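Local coordinates for CTP:phosphocholine Cytidylyltransferase (Streptococcus pneumoniae, PDB 1JYK), which catalyses the transfer of a cytidylyl group from CTP to phosphocholine, yielding CDP-choline and pyrophosphate, at residues S233-D238 against R244-I249; N120-D125 against N133-D138; Y61-L66 against E90-R95. One frame throughout, in Å; residues are numbered along the deposited sequence.

Contact 1: residues S233-D238 against R244-I249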
loop_
_atom_site.group_PDB
_atom_site.type_symbol
_atom_site.label_atom_id
_atom_site.label_comp_id
_atom_site.label_asym_id
_atom_site.label_seq_id
_atom_site.Cartn_x
_atom_site.Cartn_y
_atom_site.Cartn_z
ATOM N N SER A 233 6.779 -12.485 -5.763
ATOM C CA SER A 233 7.244 -11.711 -4.617
ATOM C C SER A 233 6.091 -11.197 -3.768
ATOM O O SER A 233 6.154 -11.212 -2.537
ATOM C CB SER A 233 8.092 -10.536 -5.099
ATOM O OG SER A 233 9.413 -10.956 -5.388
ATOM N N ILE A 234 5.049 -10.720 -4.442
ATOM C CA ILE A 234 3.854 -10.207 -3.782
ATOM C C ILE A 234 2.700 -11.060 -4.279
ATOM O O ILE A 234 2.571 -11.304 -5.479
ATOM C CB ILE A 234 3.576 -8.732 -4.165
ATOM C CG1 ILE A 234 4.621 -7.815 -3.530
ATOM C CG2 ILE A 234 2.187 -8.325 -3.706
ATOM C CD1 ILE A 234 4.648 -6.418 -4.117
ATOM N N TYR A 235 1.872 -11.537 -3.365
ATOM C CA TYR A 235 0.732 -12.347 -3.751
ATOM C C TYR A 235 -0.513 -11.570 -3.370
ATOM O O TYR A 235 -0.774 -11.354 -2.192
ATOM C CB TYR A 235 0.759 -13.687 -3.028
ATOM C CG TYR A 235 -0.337 -14.631 -3.456
ATOM C CD1 TYR A 235 -0.037 -15.810 -4.135
ATOM C CD2 TYR A 235 -1.670 -14.371 -3.146
ATOM C CE1 TYR A 235 -1.039 -16.709 -4.490
ATOM C CE2 TYR A 235 -2.677 -15.261 -3.495
ATOM C CZ TYR A 235 -2.354 -16.429 -4.166
ATOM O OH TYR A 235 -3.340 -17.327 -4.500
ATOM N N GLU A 236 -1.269 -11.145 -4.377
ATOM C CA GLU A 236 -2.486 -10.370 -4.169
ATOM C C GLU A 236 -3.661 -11.219 -3.733
ATOM O O GLU A 236 -3.919 -12.274 -4.307
ATOM C CB GLU A 236 -2.879 -9.647 -5.457
ATOM C CG GLU A 236 -1.762 -8.857 -6.091
ATOM C CD GLU A 236 -0.772 -9.728 -6.851
ATOM O OE1 GLU A 236 -0.948 -10.971 -6.889
ATOM O OE2 GLU A 236 0.188 -9.155 -7.413
ATOM N N ILE A 237 -4.368 -10.757 -2.711
ATOM C CA ILE A 237 -5.549 -11.462 -2.235
ATOM C C ILE A 237 -6.718 -10.556 -2.608
ATOM O O ILE A 237 -7.082 -9.650 -1.861
ATOM C CB ILE A 237 -5.499 -11.687 -0.709
ATOM C CG1 ILE A 237 -4.177 -12.371 -0.339
ATOM C CG2 ILE A 237 -6.678 -12.551 -0.270
ATOM C CD1 ILE A 237 -4.108 -12.880 1.076
ATOM N N ASP A 238 -7.283 -10.799 -3.786
ATOM C CA ASP A 238 -8.382 -9.991 -4.294
ATOM C C ASP A 238 -9.739 -10.659 -4.159
ATOM O O ASP A 238 -10.760 -10.046 -4.462
ATOM C CB ASP A 238 -8.151 -9.656 -5.774
ATOM C CG ASP A 238 -7.001 -8.685 -5.984
ATOM O OD1 ASP A 238 -6.747 -7.862 -5.079
ATOM O OD2 ASP A 238 -6.353 -8.748 -7.055
ATOM N N ARG A 244 -7.957 -18.871 -0.752
ATOM C CA ARG A 244 -7.942 -20.325 -0.686
ATOM C C ARG A 244 -6.723 -20.910 -1.404
ATOM O O ARG A 244 -6.092 -21.846 -0.914
ATOM C CB ARG A 244 -9.241 -20.879 -1.281
ATOM C CG ARG A 244 -10.417 -20.734 -0.337
ATOM C CD ARG A 244 -11.756 -20.806 -1.045
ATOM N NE ARG A 244 -12.850 -20.472 -0.134
ATOM C CZ ARG A 244 -14.099 -20.227 -0.524
ATOM N NH1 ARG A 244 -14.412 -20.280 -1.817
ATOM N NH2 ARG A 244 -15.032 -19.921 0.372
ATOM N N LYS A 245 -6.391 -20.353 -2.561
ATOM C CA LYS A 245 -5.245 -20.831 -3.320
ATOM C C LYS A 245 -3.946 -20.617 -2.549
ATOM O O LYS A 245 -3.092 -21.497 -2.511
ATOM C CB LYS A 245 -5.186 -20.122 -4.673
ATOM C CG LYS A 245 -6.169 -20.699 -5.675
ATOM C CD LYS A 245 -6.402 -19.785 -6.861
ATOM C CE LYS A 245 -7.452 -20.383 -7.789
ATOM N NZ LYS A 245 -7.508 -19.692 -9.107
ATOM N N LEU A 246 -3.804 -19.447 -1.932
ATOM C CA LEU A 246 -2.606 -19.130 -1.160
ATOM C C LEU A 246 -2.451 -20.082 0.019
ATOM O O LEU A 246 -1.349 -20.525 0.332
ATOM C CB LEU A 246 -2.666 -17.693 -0.632
ATOM C CG LEU A 246 -1.539 -17.292 0.328
ATOM C CD1 LEU A 246 -0.191 -17.407 -0.381
ATOM C CD2 LEU A 246 -1.765 -15.865 0.819
ATOM N N GLU A 247 -3.562 -20.381 0.682
ATOM C CA GLU A 247 -3.529 -21.276 1.826
ATOM C C GLU A 247 -2.960 -22.616 1.384
ATOM O O GLU A 247 -2.136 -23.208 2.078
ATOM C CB GLU A 247 -4.940 -21.460 2.396
ATOM C CG GLU A 247 -5.415 -20.290 3.256
ATOM C CD GLU A 247 -4.748 -20.242 4.631
ATOM O OE1 GLU A 247 -5.475 -20.072 5.633
ATOM O OE2 GLU A 247 -3.507 -20.367 4.715
ATOM N N GLU A 248 -3.400 -23.080 0.220
ATOM C CA GLU A 248 -2.933 -24.348 -0.326
ATOM C C GLU A 248 -1.431 -24.278 -0.577
ATOM O O GLU A 248 -0.694 -25.226 -0.300
ATOM C CB GLU A 248 -3.666 -24.667 -1.633
ATOM C CG GLU A 248 -3.685 -26.148 -2.012
ATOM C CD GLU A 248 -3.708 -27.081 -0.799
ATOM O OE1 GLU A 248 -4.552 -26.871 0.104
ATOM O OE2 GLU A 248 -2.883 -28.026 -0.752
ATOM N N ILE A 249 -0.980 -23.146 -1.104
ATOM C CA ILE A 249 0.433 -22.958 -1.375
ATOM C C ILE A 249 1.222 -22.966 -0.071
ATOM O O ILE A 249 2.220 -23.674 0.054
ATOM C CB ILE A 249 0.684 -21.633 -2.111
ATOM C CG1 ILE A 249 0.086 -21.708 -3.512
ATOM C CG2 ILE A 249 2.179 -21.354 -2.198
ATOM C CD1 ILE A 249 0.050 -20.386 -4.236
#
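Tyr235 and Leu246 are the centre of a strand-against-helix packing: strand 234-236, one half of a two-stranded antiparallel ribbon with strand 128-130, sends its middle side chain across to the C-terminal helix 240-250. The segment axes pass 10.2 Å apart, a gap bridged by side chains.

Apolar contact does most of the work. The side chains of Tyr235 and Leu246 run alongside one another, pointing opposite ways, and Leu246 CB sits over one face of the phenol in a CH-pi contact, 4.1 Å from the ring centroid and displaced toward the rim. CD1 of the same leucine reaches the CG-CD1 side of the ring, while its other methyl, CD2, turns to Ile237 CD1 at 3.8 Å. One helical turn on, Ile249 CD1 approaches Tyr235 CE1 obliquely, also at 3.8 Å. Leu246 is further enclosed by Val53, Tyr129 and Phe131.

Polar contact is confined to the end of the phenol. With CG anti to the backbone N (chi1 -176°), the ring extends toward the helix, and the hydroxyl is hydrogen-bonded to the carbonyl O of Asp242, in the first turn of helix 240-250. The nearby Leu246 N is poorly angled for a bond to the hydroxyl, and beside it the aliphatic base of Lys245 crosses the phenol at about a right angle, with CB 3.4 Å from Tyr235 OH.

Contact 2: residues N120-D125 against N133-D138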
loop_
_atom_site.group_PDB
_atom_site.type_symbol
_atom_site.label_atom_id
_atom_site.label_comp_id
_atom_site.label_asym_id
_atom_site.label_seq_id
_atom_site.Cartn_x
_atom_site.Cartn_y
_atom_site.Cartn_z
ATOM N N ASN A 120 10.055 9.844 3.136
ATOM C CA ASN A 120 10.900 8.701 3.459
ATOM C C ASN A 120 10.108 7.562 4.069
ATOM O O ASN A 120 10.569 6.880 4.988
ATOM C CB ASN A 120 12.010 9.133 4.405
ATOM C CG ASN A 120 12.994 10.062 3.737
ATOM O OD1 ASN A 120 13.438 9.804 2.617
ATOM N ND2 ASN A 120 13.333 11.154 4.410
ATOM N N SER A 121 8.913 7.347 3.535
ATOM C CA SER A 121 8.045 6.301 4.036
ATOM C C SER A 121 7.578 5.315 2.972
ATOM O O SER A 121 7.430 5.659 1.795
ATOM C CB SER A 121 6.827 6.941 4.702
ATOM O OG SER A 121 5.847 5.971 5.022
ATOM N N TYR A 122 7.375 4.073 3.399
ATOM C CA TYR A 122 6.854 3.033 2.523
ATOM C C TYR A 122 5.346 3.148 2.697
ATOM O O TYR A 122 4.875 3.533 3.769
ATOM C CB TYR A 122 7.264 1.635 3.005
ATOM C CG TYR A 122 8.639 1.199 2.579
ATOM C CD1 TYR A 122 8.841 0.539 1.364
ATOM C CD2 TYR A 122 9.749 1.472 3.377
ATOM C CE1 TYR A 122 10.125 0.166 0.959
ATOM C CE2 TYR A 122 11.032 1.104 2.979
ATOM C CZ TYR A 122 11.212 0.456 1.772
ATOM O OH TYR A 122 12.484 0.120 1.383
ATOM N N VAL A 123 4.593 2.840 1.649
ATOM C CA VAL A 123 3.139 2.838 1.723
ATOM C C VAL A 123 2.841 1.403 1.323
ATOM O O VAL A 123 3.245 0.962 0.248
ATOM C CB VAL A 123 2.486 3.830 0.726
ATOM C CG1 VAL A 123 0.965 3.656 0.738
ATOM C CG2 VAL A 123 2.855 5.261 1.112
ATOM N N ILE A 124 2.135 0.682 2.181
ATOM C CA ILE A 124 1.847 -0.722 1.942
ATOM C C ILE A 124 0.374 -1.085 2.032
ATOM O O ILE A 124 -0.312 -0.678 2.968
ATOM C CB ILE A 124 2.623 -1.576 2.966
ATOM C CG1 ILE A 124 4.116 -1.279 2.834
ATOM C CG2 ILE A 124 2.315 -3.059 2.779
ATOM C CD1 ILE A 124 4.851 -1.263 4.153
ATOM N N ASP A 125 -0.106 -1.850 1.058
ATOM C CA ASP A 125 -1.493 -2.302 1.065
ATOM C C ASP A 125 -1.501 -3.503 2.001
ATOM O O ASP A 125 -0.622 -4.358 1.918
ATOM C CB ASP A 125 -1.935 -2.749 -0.329
ATOM C CG ASP A 125 -2.190 -1.583 -1.276
ATOM O OD1 ASP A 125 -2.215 -0.413 -0.831
ATOM O OD2 ASP A 125 -2.368 -1.853 -2.484
ATOM N N ASN A 133 11.137 -10.469 1.350
ATOM C CA ASN A 133 11.357 -9.205 2.057
ATOM C C ASN A 133 12.205 -8.219 1.251
ATOM O O ASN A 133 13.426 -8.193 1.237
ATOM C CB ASN A 133 11.982 -9.401 3.428
ATOM C CG ASN A 133 11.892 -8.140 4.275
ATOM O OD1 ASN A 133 11.446 -7.089 3.798
ATOM N ND2 ASN A 133 12.312 -8.237 5.530
HETATM N N MSE A 134 11.416 -7.398 0.620
HETATM C CA MSE A 134 11.593 -6.297 -0.298
HETATM C C MSE A 134 12.103 -5.020 0.369
HETATM O O MSE A 134 12.751 -4.179 -0.262
HETATM C CB MSE A 134 10.182 -6.171 -0.545
HETATM C CG MSE A 134 9.457 -5.209 -1.181
HETATM SE SE MSE A 134 8.108 -6.220 -0.591
HETATM C CE MSE A 134 7.986 -7.484 -2.204
ATOM N N PHE A 135 11.707 -4.857 1.626
ATOM C CA PHE A 135 12.019 -3.665 2.389
ATOM C C PHE A 135 13.475 -3.440 2.721
ATOM O O PHE A 135 14.195 -4.368 3.084
ATOM C CB PHE A 135 11.188 -3.658 3.674
ATOM C CG PHE A 135 9.717 -3.815 3.433
ATOM C CD1 PHE A 135 9.015 -2.862 2.687
ATOM C CD2 PHE A 135 9.030 -4.924 3.921
ATOM C CE1 PHE A 135 7.648 -3.015 2.432
ATOM C CE2 PHE A 135 7.661 -5.091 3.672
ATOM C CZ PHE A 135 6.969 -4.132 2.925
ATOM N N ARG A 136 13.905 -2.193 2.576
ATOM C CA ARG A 136 15.271 -1.809 2.914
ATOM C C ARG A 136 15.262 -0.397 3.475
ATOM O O ARG A 136 14.394 0.414 3.135
ATOM C CB ARG A 136 16.214 -1.874 1.707
ATOM C CG ARG A 136 15.567 -2.044 0.356
ATOM C CD ARG A 136 16.583 -2.552 -0.663
ATOM N NE ARG A 136 17.959 -2.237 -0.276
ATOM C CZ ARG A 136 18.940 -3.136 -0.172
ATOM N NH1 ARG A 136 18.705 -4.419 -0.424
ATOM N NH2 ARG A 136 20.161 -2.754 0.195
ATOM N N ASN A 137 16.232 -0.104 4.341
ATOM C CA ASN A 137 16.312 1.222 4.940
ATOM C C ASN A 137 17.352 2.130 4.275
ATOM O O ASN A 137 17.720 3.164 4.829
ATOM C CB ASN A 137 16.574 1.108 6.455
ATOM C CG ASN A 137 17.961 0.556 6.788
ATOM O OD1 ASN A 137 18.703 0.108 5.916
ATOM N ND2 ASN A 137 18.308 0.594 8.070
ATOM N N ASP A 138 17.796 1.762 3.076
ATOM C CA ASP A 138 18.795 2.557 2.373
ATOM C C ASP A 138 18.344 3.084 1.002
ATOM O O ASP A 138 19.168 3.508 0.192
ATOM C CB ASP A 138 20.072 1.740 2.218
ATOM C CG ASP A 138 19.849 0.475 1.429
ATOM O OD1 ASP A 138 18.682 0.191 1.073
ATOM O OD2 ASP A 138 20.840 -0.233 1.160
#
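The rings of Tyr122 and Phe135 meet as a T-shaped (edge-to-face) pair, planes 88° apart and centroids separated by 5.2 Å. Phe135 supplies the edge: its CD1 points down on one face of the tyrosine, nearer the rim than the middle, and lies 3.7 Å from Tyr122 CD1. Further along the rim, Phe135 CE1 and CZ meet the end of Ile124, whose CD1 comes from the opposite direction to within 3.7 Å of CE1. Tyr122 and Ile124, two residues apart on strand 121-125, therefore grip the phenylalanine together, and the selenium of selenomethionine Met134 lies over one of its faces.

The far end of Tyr122 is fixed differently. Its hydroxyl donates to Arg136 O at 2.6 Å, approaching a lone pair of that oxygen within the plane of the carbonyl, with a C=O...donor angle of 129°. That oxygen lies at the phenol's edge, so the bond holds the ring end while Phe135 bears on the face. Chi1 of -83° sets the tyrosine CG beside its own backbone N, directing the ring toward the 133-138 loop.

The loop has braces of its own. Asn133 OD1 accepts from Phe135 N in an Asx turn, and Arg136 holds Asp138 side-on, NE to OD1 and NH2 to OD2, in a salt bridge at the exposed end. Phe135 also packs on Phe65 and Leu66 of helix 58-68. The whole is a loop folded back over a central strand of the mixed sheet, on the same side as that helix, in the alpha/beta nucleotidyltransferase fold.

Contact 3: residues Y61-L66 against E90-R95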
loop_
_atom_site.group_PDB
_atom_site.type_symbol
_atom_site.label_atom_id
_atom_site.label_comp_id
_atom_site.label_asym_id
_atom_site.label_seq_id
_atom_site.Cartn_x
_atom_site.Cartn_y
_atom_site.Cartn_z
ATOM N N TYR A 61 2.811 -10.505 9.021
ATOM C CA TYR A 61 3.917 -10.895 8.155
ATOM C C TYR A 61 4.634 -9.638 7.669
ATOM O O TYR A 61 5.858 -9.595 7.610
ATOM C CB TYR A 61 3.407 -11.671 6.938
ATOM C CG TYR A 61 2.907 -13.063 7.243
ATOM C CD1 TYR A 61 1.542 -13.320 7.366
ATOM C CD2 TYR A 61 3.795 -14.137 7.359
ATOM C CE1 TYR A 61 1.068 -14.609 7.592
ATOM C CE2 TYR A 61 3.331 -15.437 7.587
ATOM C CZ TYR A 61 1.969 -15.663 7.699
ATOM O OH TYR A 61 1.497 -16.936 7.912
ATOM N N GLN A 62 3.857 -8.617 7.319
ATOM C CA GLN A 62 4.410 -7.360 6.827
ATOM C C GLN A 62 5.168 -6.608 7.915
ATOM O O GLN A 62 6.296 -6.169 7.699
ATOM C CB GLN A 62 3.295 -6.472 6.266
ATOM C CG GLN A 62 2.459 -7.140 5.170
ATOM C CD GLN A 62 1.304 -6.263 4.697
ATOM O OE1 GLN A 62 0.801 -5.413 5.439
ATOM N NE2 GLN A 62 0.882 -6.464 3.454
ATOM N N ILE A 63 4.541 -6.454 9.082
ATOM C CA ILE A 63 5.163 -5.758 10.211
ATOM C C ILE A 63 6.502 -6.407 10.600
ATOM O O ILE A 63 7.492 -5.713 10.854
ATOM C CB ILE A 63 4.218 -5.751 11.452
ATOM C CG1 ILE A 63 3.051 -4.782 11.222
ATOM C CG2 ILE A 63 4.977 -5.309 12.694
ATOM C CD1 ILE A 63 1.887 -4.987 12.180
ATOM N N GLU A 64 6.537 -7.737 10.631
ATOM C CA GLU A 64 7.760 -8.447 10.999
ATOM C C GLU A 64 8.867 -8.261 9.958
ATOM O O GLU A 64 10.037 -8.123 10.316
ATOM C CB GLU A 64 7.450 -9.928 11.238
ATOM C CG GLU A 64 6.817 -10.140 12.604
ATOM C CD GLU A 64 6.274 -11.535 12.825
ATOM O OE1 GLU A 64 5.290 -11.666 13.584
ATOM O OE2 GLU A 64 6.823 -12.500 12.259
ATOM N N PHE A 65 8.497 -8.240 8.677
ATOM C CA PHE A 65 9.470 -8.028 7.606
ATOM C C PHE A 65 10.099 -6.659 7.801
ATOM O O PHE A 65 11.312 -6.491 7.690
ATOM C CB PHE A 65 8.782 -8.061 6.237
ATOM C CG PHE A 65 8.820 -9.404 5.559
ATOM C CD1 PHE A 65 8.095 -9.621 4.391
ATOM C CD2 PHE A 65 9.579 -10.451 6.077
ATOM C CE1 PHE A 65 8.126 -10.856 3.750
ATOM C CE2 PHE A 65 9.614 -11.687 5.443
ATOM C CZ PHE A 65 8.885 -11.888 4.278
ATOM N N LEU A 66 9.255 -5.677 8.099
ATOM C CA LEU A 66 9.701 -4.307 8.303
ATOM C C LEU A 66 10.665 -4.160 9.475
ATOM O O LEU A 66 11.739 -3.577 9.335
ATOM C CB LEU A 66 8.496 -3.402 8.535
ATOM C CG LEU A 66 7.674 -3.071 7.290
ATOM C CD1 LEU A 66 6.269 -2.630 7.707
ATOM C CD2 LEU A 66 8.383 -1.975 6.495
ATOM N N GLU A 90 1.040 -2.982 21.579
ATOM C CA GLU A 90 1.980 -3.546 22.540
ATOM C C GLU A 90 2.762 -4.722 21.939
ATOM O O GLU A 90 3.854 -5.063 22.394
ATOM C CB GLU A 90 1.237 -3.972 23.813
ATOM C CG GLU A 90 1.249 -2.883 24.888
ATOM C CD GLU A 90 0.353 -3.188 26.081
ATOM O OE1 GLU A 90 -0.042 -4.357 26.255
ATOM O OE2 GLU A 90 0.048 -2.252 26.847
ATOM N N LYS A 91 2.212 -5.342 20.903
ATOM C CA LYS A 91 2.903 -6.463 20.287
ATOM C C LYS A 91 4.070 -6.030 19.406
ATOM O O LYS A 91 5.103 -6.702 19.371
ATOM C CB LYS A 91 1.932 -7.300 19.456
ATOM C CG LYS A 91 2.565 -8.558 18.869
ATOM C CD LYS A 91 1.504 -9.498 18.330
ATOM C CE LYS A 91 2.129 -10.670 17.601
ATOM N NZ LYS A 91 1.191 -11.812 17.471
ATOM N N TYR A 92 3.914 -4.907 18.707
ATOM C CA TYR A 92 4.958 -4.426 17.799
ATOM C C TYR A 92 5.395 -2.975 17.960
ATOM O O TYR A 92 6.393 -2.564 17.360
ATOM C CB TYR A 92 4.523 -4.622 16.344
ATOM C CG TYR A 92 4.263 -6.051 15.957
ATOM C CD1 TYR A 92 2.970 -6.485 15.682
ATOM C CD2 TYR A 92 5.311 -6.960 15.818
ATOM C CE1 TYR A 92 2.725 -7.787 15.270
ATOM C CE2 TYR A 92 5.072 -8.268 15.407
ATOM C CZ TYR A 92 3.776 -8.669 15.131
ATOM O OH TYR A 92 3.520 -9.938 14.681
ATOM N N GLY A 93 4.656 -2.198 18.744
ATOM C CA GLY A 93 5.015 -0.804 18.925
ATOM C C GLY A 93 4.519 0.072 17.785
ATOM O O GLY A 93 5.025 1.178 17.572
ATOM N N VAL A 94 3.520 -0.410 17.047
ATOM C CA VAL A 94 2.972 0.363 15.934
ATOM C C VAL A 94 2.031 1.457 16.424
ATOM O O VAL A 94 1.557 1.426 17.564
ATOM C CB VAL A 94 2.190 -0.534 14.946
ATOM C CG1 VAL A 94 3.086 -1.652 14.441
ATOM C CG2 VAL A 94 0.941 -1.090 15.622
ATOM N N ARG A 95 1.775 2.431 15.560
ATOM C CA ARG A 95 0.857 3.511 15.891
ATOM C C ARG A 95 -0.388 3.290 15.042
ATOM O O ARG A 95 -0.280 2.942 13.867
ATOM C CB ARG A 95 1.472 4.870 15.555
ATOM C CG ARG A 95 2.425 5.418 16.611
ATOM C CD ARG A 95 2.743 6.882 16.335
ATOM N NE ARG A 95 3.595 7.050 15.156
ATOM C CZ ARG A 95 3.916 8.226 14.623
ATOM N NH1 ARG A 95 3.457 9.345 15.165
ATOM N NH2 ARG A 95 4.701 8.282 13.552
#
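Ile63 carries CG1 beside its backbone N (chi1 -73°), which places CG2 anti to that nitrogen and aims this methyl at Tyr92; Tyr92 likewise has CG beside its backbone N (chi1 -61°), which swings the ring toward helix 58-68. CG2 settles over one face in a CH-pi contact, 3.6 Å from the ring centroid. It is offset toward the rim, and Tyr92 CG is its nearest ring atom at 3.4 Å, a snug fit. The opposite face is overlaid by Lys91 CG, so the phenol is sandwiched between aliphatic groups. The other branch of Ile63 ends in CD1, which touches Val94 CG1 more loosely at 4.2 Å.

At the end of the ring the contact becomes polar. Glu64 stretches out beyond CG and meets the tyrosine obliquely, its carboxylate plane turned 45° from that of the ring. Tyr92 OH donates to Glu64 OE1 at 2.7 Å, meeting that oxygen's anti lone pair, the one away from the other carboxylate oxygen. The same OE1 forms a salt bridge with Lys56, a pairing that probably favours the charged carboxylate. Thus the methyl steadies the ring's face and the carboxylate its hydroxyl.

Gly93, the first residue past helix 87-92, takes a positive phi and leads the chain toward strand 95-98, the parallel neighbour of strand 74-78. Helix 58-68 lies against the same sheet, with Ile63 resting on Ile30 and Ile76, while Val94 packs on Ile74 and Ile76; Tyr92 thereby joins the end of helix 87-92 to the flank of its neighbour helix 58-68.

In the fold
Along the chain the order is contact 3, contact 2, contact 1, each closing before the next opens. Contacts 2 and 3 both belong to the nucleotidyltransferase part of the chain, their centres about 13 Å apart. Helix 58-68 carries one side of contact 3 and packs on contact 2: Asn133 ND2 probably bonds to Phe65 O at 3.0 Å, and Gln62 NE2 probably to Asp125 O. Contact 1 stands about 21 Å, centre to centre, from either. It touches contact 2 through Ile234 and Met134, but stays about 7 Å from contact 3 at the nearest atoms. Together they show helices and loops layered on the mixed sheet of an alpha/beta fold, with the C-terminal helix 240-250 packed back partly through the small ribbon.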